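Local coordinates for putative GGDEF domain protein (Pseudomonas aeruginosa, PDB 7E6G) that probably acts as a magnesium-dependent diguanylate cyclase, joining two GTP molecules into cyclic di-GMP with release of diphosphate, at residues D139-K144 / S220-V225; V160-A165 / R208-R213. One frame throughout, in Å; residues are numbered along the deposited sequence.

Contact 1 (D139-K144 / S220-V225). With MG (magnesium ion), chain G; G2P (phosphomethylphosphonic acid guanylate ester), chain H.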
loop_
_atom_site.group_PDB
_atom_site.type_symbol
_atom_site.label_atom_id
_atom_site.label_comp_id
_atom_site.label_asym_id
_atom_site.label_seq_id
_atom_site.Cartn_x
_atom_site.Cartn_y
_atom_site.Cartn_z
ATOM N N ASP A 139 23.761 -45.625 -17.993
ATOM C CA ASP A 139 25.177 -45.328 -18.202
ATOM C C ASP A 139 25.476 -45.502 -19.682
ATOM O O ASP A 139 25.165 -46.551 -20.255
ATOM C CB ASP A 139 26.070 -46.250 -17.355
ATOM C CG ASP A 139 27.569 -46.007 -17.565
ATOM O OD1 ASP A 139 28.056 -46.042 -18.721
ATOM O OD2 ASP A 139 28.286 -45.813 -16.555
ATOM N N VAL A 140 26.099 -44.488 -20.290
ATOM C CA VAL A 140 26.328 -44.492 -21.731
ATOM C C VAL A 140 27.392 -45.525 -22.099
ATOM O O VAL A 140 28.457 -45.616 -21.468
ATOM C CB VAL A 140 26.709 -43.085 -22.215
ATOM C CG1 VAL A 140 26.949 -43.083 -23.728
ATOM C CG2 VAL A 140 25.606 -42.104 -21.862
ATOM N N ASP A 141 27.105 -46.319 -23.129
ATOM C CA ASP A 141 28.033 -47.350 -23.576
ATOM C C ASP A 141 29.085 -46.749 -24.503
ATOM O O ASP A 141 28.747 -46.034 -25.452
ATOM C CB ASP A 141 27.284 -48.468 -24.298
ATOM C CG ASP A 141 26.253 -49.150 -23.424
ATOM O OD1 ASP A 141 26.494 -49.336 -22.222
ATOM O OD2 ASP A 141 25.192 -49.540 -23.947
ATOM N N PHE A 142 30.361 -47.035 -24.216
ATOM C CA PHE A 142 31.489 -46.676 -25.082
ATOM C C PHE A 142 31.590 -45.166 -25.310
ATOM O O PHE A 142 32.025 -44.713 -26.373
ATOM C CB PHE A 142 31.415 -47.423 -26.421
ATOM C CG PHE A 142 31.360 -48.929 -26.279
ATOM C CD1 PHE A 142 32.389 -49.624 -25.646
ATOM C CD2 PHE A 142 30.286 -49.648 -26.777
ATOM C CE1 PHE A 142 32.347 -51.005 -25.514
ATOM C CE2 PHE A 142 30.240 -51.030 -26.651
ATOM C CZ PHE A 142 31.273 -51.707 -26.017
ATOM N N PHE A 143 31.190 -44.374 -24.315
ATOM C CA PHE A 143 31.265 -42.924 -24.446
ATOM C C PHE A 143 32.688 -42.444 -24.711
ATOM O O PHE A 143 32.892 -41.446 -25.421
ATOM C CB PHE A 143 30.707 -42.260 -23.191
ATOM C CG PHE A 143 30.392 -40.814 -23.380
ATOM C CD1 PHE A 143 29.564 -40.409 -24.424
ATOM C CD2 PHE A 143 30.927 -39.855 -22.525
ATOM C CE1 PHE A 143 29.287 -39.075 -24.621
ATOM C CE2 PHE A 143 30.645 -38.515 -22.704
ATOM C CZ PHE A 143 29.824 -38.118 -23.759
ATOM N N LYS A 144 33.629 -43.067 -24.217
ATOM C CA LYS A 144 34.917 -42.730 -24.403
ATOM C C LYS A 144 35.272 -42.762 -25.858
ATOM O O LYS A 144 36.045 -42.031 -26.193
ATOM C CB LYS A 144 35.578 -43.732 -23.632
ATOM C CG LYS A 144 36.949 -43.494 -23.328
ATOM C CD LYS A 144 37.194 -44.134 -22.052
ATOM C CE LYS A 144 38.666 -44.177 -21.823
ATOM N NZ LYS A 144 38.927 -44.219 -20.359
ATOM N N SER A 220 25.416 -42.325 -33.184
ATOM C CA SER A 220 24.407 -43.054 -32.430
ATOM C C SER A 220 25.076 -43.751 -31.251
ATOM O O SER A 220 26.273 -44.072 -31.287
ATOM C CB SER A 220 23.686 -44.074 -33.292
ATOM O OG SER A 220 22.787 -43.419 -34.175
ATOM N N VAL A 221 24.297 -43.966 -30.189
ATOM C CA VAL A 221 24.826 -44.504 -28.950
ATOM C C VAL A 221 23.829 -45.488 -28.371
ATOM O O VAL A 221 22.657 -45.532 -28.753
ATOM C CB VAL A 221 25.124 -43.407 -27.914
ATOM C CG1 VAL A 221 26.189 -42.455 -28.437
ATOM C CG2 VAL A 221 23.836 -42.672 -27.576
ATOM N N THR A 222 24.314 -46.286 -27.441
ATOM C CA THR A 222 23.453 -47.107 -26.619
ATOM C C THR A 222 23.751 -46.795 -25.164
ATOM O O THR A 222 24.791 -46.214 -24.829
ATOM C CB THR A 222 23.664 -48.595 -26.890
ATOM O OG1 THR A 222 25.045 -48.906 -26.671
ATOM C CG2 THR A 222 23.264 -48.961 -28.327
ATOM N N ALA A 223 22.818 -47.177 -24.298
ATOM C CA ALA A 223 23.015 -47.061 -22.863
ATOM C C ALA A 223 22.687 -48.386 -22.202
ATOM O O ALA A 223 21.748 -49.080 -22.611
ATOM C CB ALA A 223 22.138 -45.957 -22.262
ATOM N N SER A 224 23.462 -48.734 -21.183
ATOM C CA SER A 224 23.059 -49.773 -20.249
ATOM C C SER A 224 22.191 -49.138 -19.176
ATOM O O SER A 224 22.320 -47.945 -18.887
ATOM C CB SER A 224 24.284 -50.435 -19.627
ATOM O OG SER A 224 25.093 -51.035 -20.626
ATOM N N VAL A 225 21.282 -49.921 -18.598
ATOM C CA VAL A 225 20.448 -49.373 -17.530
ATOM C C VAL A 225 20.052 -50.471 -16.555
ATOM O O VAL A 225 19.682 -51.578 -16.950
ATOM C CB VAL A 225 19.219 -48.617 -18.085
ATOM C CG1 VAL A 225 18.544 -49.406 -19.137
ATOM C CG2 VAL A 225 18.240 -48.245 -16.942
HETATM MG MG MG G . 30.039 -45.391 -19.827
HETATM P PG G2P H . 31.336 -48.360 -20.797
HETATM O O1G G2P H . 30.293 -48.215 -20.020
HETATM O O2G G2P H . 31.013 -48.665 -22.019
HETATM O O3G G2P H . 32.321 -49.105 -20.295
HETATM O O3B G2P H . 31.854 -46.922 -20.755
HETATM P PB G2P H . 32.909 -45.965 -21.418
HETATM O O1B G2P H . 32.137 -45.024 -21.870
HETATM O O2B G2P H . 33.729 -46.525 -22.302
HETATM C C3A G2P H . 34.003 -45.301 -20.253
HETATM P PA G2P H . 33.594 -44.667 -18.799
HETATM O O1A G2P H . 34.526 -45.591 -18.340
HETATM O O2A G2P H . 32.208 -44.992 -19.006
HETATM O "O5'" G2P H . 34.133 -43.436 -19.429
HETATM C "C5'" G2P H . 33.317 -42.354 -19.863
HETATM C "C4'" G2P H . 34.120 -41.151 -20.243
HETATM O "O4'" G2P H . 33.331 -40.177 -19.852
HETATM C "C3'" G2P H . 35.182 -40.954 -19.300
HETATM O "O3'" G2P H . 36.364 -41.074 -19.990
HETATM C "C2'" G2P H . 34.908 -39.574 -18.849
HETATM O "O2'" G2P H . 35.997 -38.761 -18.712
HETATM C "C1'" G2P H . 34.086 -39.097 -19.902
HETATM N N9 G2P H . 33.325 -37.969 -19.517
HETATM C C8 G2P H . 32.967 -37.833 -18.284
HETATM N N7 G2P H . 32.284 -36.745 -18.127
HETATM C C5 G2P H . 32.180 -36.177 -19.247
HETATM C C6 G2P H . 31.573 -35.076 -19.610
HETATM O O6 G2P H . 30.981 -34.362 -18.866
HETATM N N1 G2P H . 31.615 -34.702 -20.927
HETATM C C2 G2P H . 32.293 -35.476 -21.793
HETATM N N2 G2P H . 32.309 -35.125 -22.969
HETATM N N3 G2P H . 32.896 -36.574 -21.369
HETATM C C4 G2P H . 32.825 -36.945 -20.118
HETATM O O HOH W 1 27.499 -46.329 -27.488
#

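Contact 2 (V160-A165 / R208-R213)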
loop_
_atom_site.group_PDB
_atom_site.type_symbol
_atom_site.label_atom_id
_atom_site.label_comp_id
_atom_site.label_asym_id
_atom_site.label_seq_id
_atom_site.Cartn_x
_atom_site.Cartn_y
_atom_site.Cartn_z
ATOM N N VAL A 160 23.764 -33.697 -24.095
ATOM C CA VAL A 160 22.600 -32.810 -24.145
ATOM C C VAL A 160 21.464 -33.488 -24.896
ATOM O O VAL A 160 20.307 -33.461 -24.467
ATOM C CB VAL A 160 22.961 -31.447 -24.777
ATOM C CG1 VAL A 160 21.700 -30.691 -25.180
ATOM C CG2 VAL A 160 23.792 -30.594 -23.831
ATOM N N GLU A 161 21.774 -34.120 -26.021
ATOM C CA GLU A 161 20.717 -34.733 -26.820
ATOM C C GLU A 161 20.094 -35.923 -26.103
ATOM O O GLU A 161 18.881 -36.166 -26.206
ATOM C CB GLU A 161 21.278 -35.155 -28.168
ATOM C CG GLU A 161 21.542 -33.991 -29.082
ATOM C CD GLU A 161 20.267 -33.443 -29.658
ATOM O OE1 GLU A 161 19.886 -33.902 -30.767
ATOM O OE2 GLU A 161 19.657 -32.557 -29.005
ATOM N N ILE A 162 20.918 -36.693 -25.392
ATOM C CA ILE A 162 20.389 -37.770 -24.573
ATOM C C ILE A 162 19.431 -37.203 -23.539
ATOM O O ILE A 162 18.337 -37.745 -23.322
ATOM C CB ILE A 162 21.537 -38.568 -23.930
ATOM C CG1 ILE A 162 22.209 -39.447 -24.991
ATOM C CG2 ILE A 162 21.035 -39.437 -22.789
ATOM C CD1 ILE A 162 23.438 -40.170 -24.518
ATOM N N ALA A 163 19.811 -36.083 -22.912
ATOM C CA ALA A 163 18.956 -35.475 -21.898
ATOM C C ALA A 163 17.618 -35.053 -22.494
ATOM O O ALA A 163 16.553 -35.331 -21.928
ATOM C CB ALA A 163 19.669 -34.280 -21.264
ATOM N N ARG A 164 17.662 -34.364 -23.638
ATOM C CA ARG A 164 16.427 -33.941 -24.293
ATOM C C ARG A 164 15.548 -35.144 -24.590
ATOM O O ARG A 164 14.346 -35.148 -24.284
ATOM C CB ARG A 164 16.739 -33.172 -25.578
ATOM C CG ARG A 164 16.869 -31.678 -25.384
ATOM C CD ARG A 164 17.202 -30.962 -26.687
ATOM N NE ARG A 164 18.161 -29.867 -26.493
ATOM C CZ ARG A 164 18.941 -29.379 -27.460
ATOM N NH1 ARG A 164 18.876 -29.893 -28.688
ATOM N NH2 ARG A 164 19.792 -28.382 -27.207
ATOM N N ALA A 165 16.151 -36.196 -25.150
ATOM C CA ALA A 165 15.381 -37.355 -25.577
ATOM C C ALA A 165 14.725 -38.038 -24.394
ATOM O O ALA A 165 13.547 -38.408 -24.463
ATOM C CB ALA A 165 16.273 -38.339 -26.330
ATOM N N ARG A 208 18.110 -44.718 -28.215
ATOM C CA ARG A 208 18.617 -45.531 -29.314
ATOM C C ARG A 208 18.475 -44.817 -30.659
ATOM O O ARG A 208 19.414 -44.801 -31.460
ATOM C CB ARG A 208 17.902 -46.882 -29.320
ATOM C CG ARG A 208 18.674 -47.974 -30.053
ATOM C CD ARG A 208 17.969 -49.328 -29.994
ATOM N NE ARG A 208 18.263 -50.059 -28.764
ATOM C CZ ARG A 208 17.403 -50.200 -27.754
ATOM N NH1 ARG A 208 16.193 -49.651 -27.833
ATOM N NH2 ARG A 208 17.751 -50.880 -26.662
ATOM N N THR A 209 17.335 -44.192 -30.914
ATOM C CA THR A 209 17.101 -43.643 -32.245
ATOM C C THR A 209 17.711 -42.260 -32.434
ATOM O O THR A 209 17.565 -41.667 -33.508
ATOM C CB THR A 209 15.600 -43.589 -32.533
ATOM O OG1 THR A 209 15.026 -42.527 -31.771
ATOM C CG2 THR A 209 14.938 -44.919 -32.155
ATOM N N LEU A 210 18.368 -41.736 -31.412
ATOM C CA LEU A 210 19.039 -40.453 -31.512
ATOM C C LEU A 210 20.144 -40.497 -32.561
ATOM O O LEU A 210 20.880 -41.483 -32.678
ATOM C CB LEU A 210 19.637 -40.102 -30.160
ATOM C CG LEU A 210 19.555 -38.683 -29.655
ATOM C CD1 LEU A 210 18.242 -38.034 -30.058
ATOM C CD2 LEU A 210 19.698 -38.803 -28.156
ATOM N N ALA A 211 20.283 -39.406 -33.305
ATOM C CA ALA A 211 21.381 -39.267 -34.254
ATOM C C ALA A 211 21.905 -37.849 -34.077
ATOM O O ALA A 211 21.268 -36.890 -34.522
ATOM C CB ALA A 211 20.938 -39.537 -35.689
ATOM N N VAL A 212 23.059 -37.716 -33.428
ATOM C CA VAL A 212 23.650 -36.407 -33.173
ATOM C C VAL A 212 24.616 -36.087 -34.311
ATOM O O VAL A 212 25.596 -36.800 -34.522
ATOM C CB VAL A 212 24.359 -36.383 -31.809
ATOM C CG1 VAL A 212 24.978 -35.046 -31.530
ATOM C CG2 VAL A 212 23.393 -36.730 -30.707
ATOM N N ARG A 213 24.345 -35.029 -35.060
ATOM C CA ARG A 213 25.217 -34.687 -36.172
ATOM C C ARG A 213 26.453 -33.965 -35.670
ATOM O O ARG A 213 26.345 -32.986 -34.931
ATOM C CB ARG A 213 24.483 -33.823 -37.175
ATOM C CG ARG A 213 23.301 -34.533 -37.758
ATOM C CD ARG A 213 22.562 -33.693 -38.758
ATOM N NE ARG A 213 21.484 -34.493 -39.313
ATOM C CZ ARG A 213 21.621 -35.239 -40.399
ATOM N NH1 ARG A 213 22.786 -35.240 -41.037
ATOM N NH2 ARG A 213 20.597 -35.961 -40.851
#

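Contact 1 (D139-K144 / S220-V225)
Asp139 and Ser224 form a hydrogen-bonded antiparallel pair between strands 134-140 and 223-229 of the central GGDEF-domain sheet, at the end where the nucleotide analogue and magnesium bind. Two backbone bonds join this pair, Asp139 N to Ser224 O and Ser224 N to Asp139 O. Val140 and Ala223 follow as a non-hydrogen-bonded pair, and Asp141 N then donates to Thr222 O at 2.9 Å.

The carboxylate of Asp141 is gripped by two hydroxyls: Ser224 OG donates to the syn lone pair of OD1 at 2.7 Å, while Thr222 OG1 gives its proton to the anti lone pair of OD2 at 2.8 Å. Thr222 reaches it because OG1 sits between the backbone N and the carbonyl carbon (chi1 57°). Lys251 forms a salt bridge to OD1 and the amide of Asp256 donates to OD2, so each oxygen has two donors, which should fix the carboxylate's rotation.

The residues just before and after Asp141 meet the ligands. Asp139 OD1 lies 2.4 Å from magnesium and Val140 O 2.3 Å from it; Glu182 and the analogue oxygens O3B and O2A also bind the ion. Lys251 also donates to Asp139 OD1, and Arg213 of a second subunit makes a salt bridge to OD2. Where the chain turns into helix 143-150, Phe142, its N-cap residue, holds the terminal phosphate: its N donates to O2G of the analogue at 2.8 Å, with 169° at the hydrogen. The Phe143 ring turns its edge to the nucleotide, CE2 lying 3.3 Å from N3 of the guanine.

Contact 2 (V160-A165 / R208-R213)
Leu210 and Val212 meet one side of helix 152-168 through apolar contacts, with no hydrogen bond across the two segments. Leu210 contributes its CD2 methyl, which lies 3.9 Å from Ala165 CB and 4.1 Å from Ile162 CG1; the Leu210 and Ile162 side chains cross at about a right angle. Ala165 stands one helical turn after Glu161, so the methyl spans successive turns of the helix. Val212 is used through CG2, placed 3.7 Å from both CB and CG of Glu161, and thus covers the aliphatic stem of the glutamate rather than its carboxylate.

Against the backbone, Leu210 CD2 comes to 3.4 Å from Glu161 O, which already accepts the helical bond from Ala165 N.

The charged interaction stays within the helix. The Glu161 chain bends at chi2 (-75°), and OE2 forms a salt bridge with Arg164 NH1 at 2.8 Å; Val160 CG1 lies over one face of that guanidinium, offset toward its rim.

The contact joins helix 152-168 to the link between helix 193-208 and the small antiparallel sheet of strands 212-214 and 217-219, where Val212 bonds through its backbone to Leu219.

The two contacts adjoin, with centres 11 Å apart, and Ile162 touches both segments of contact 1. Its CD1 packs 3.9 Å from Val140 CG2 and 4.0 Å from Val221 CG2, so the helix of contact 2 borders each of them. Ser220 OG, 3.1 Å from Leu210 O, probably adds a hydrogen bond. Contact 1 supplies two of the three protein ligands of magnesium and part of the nucleotide pocket. Contact 2 is farther from the site, with the Ile162 side chain about 10 Å from magnesium and from the analogue; its nearest link to the metal site is Val140, whose carbonyl binds the ion.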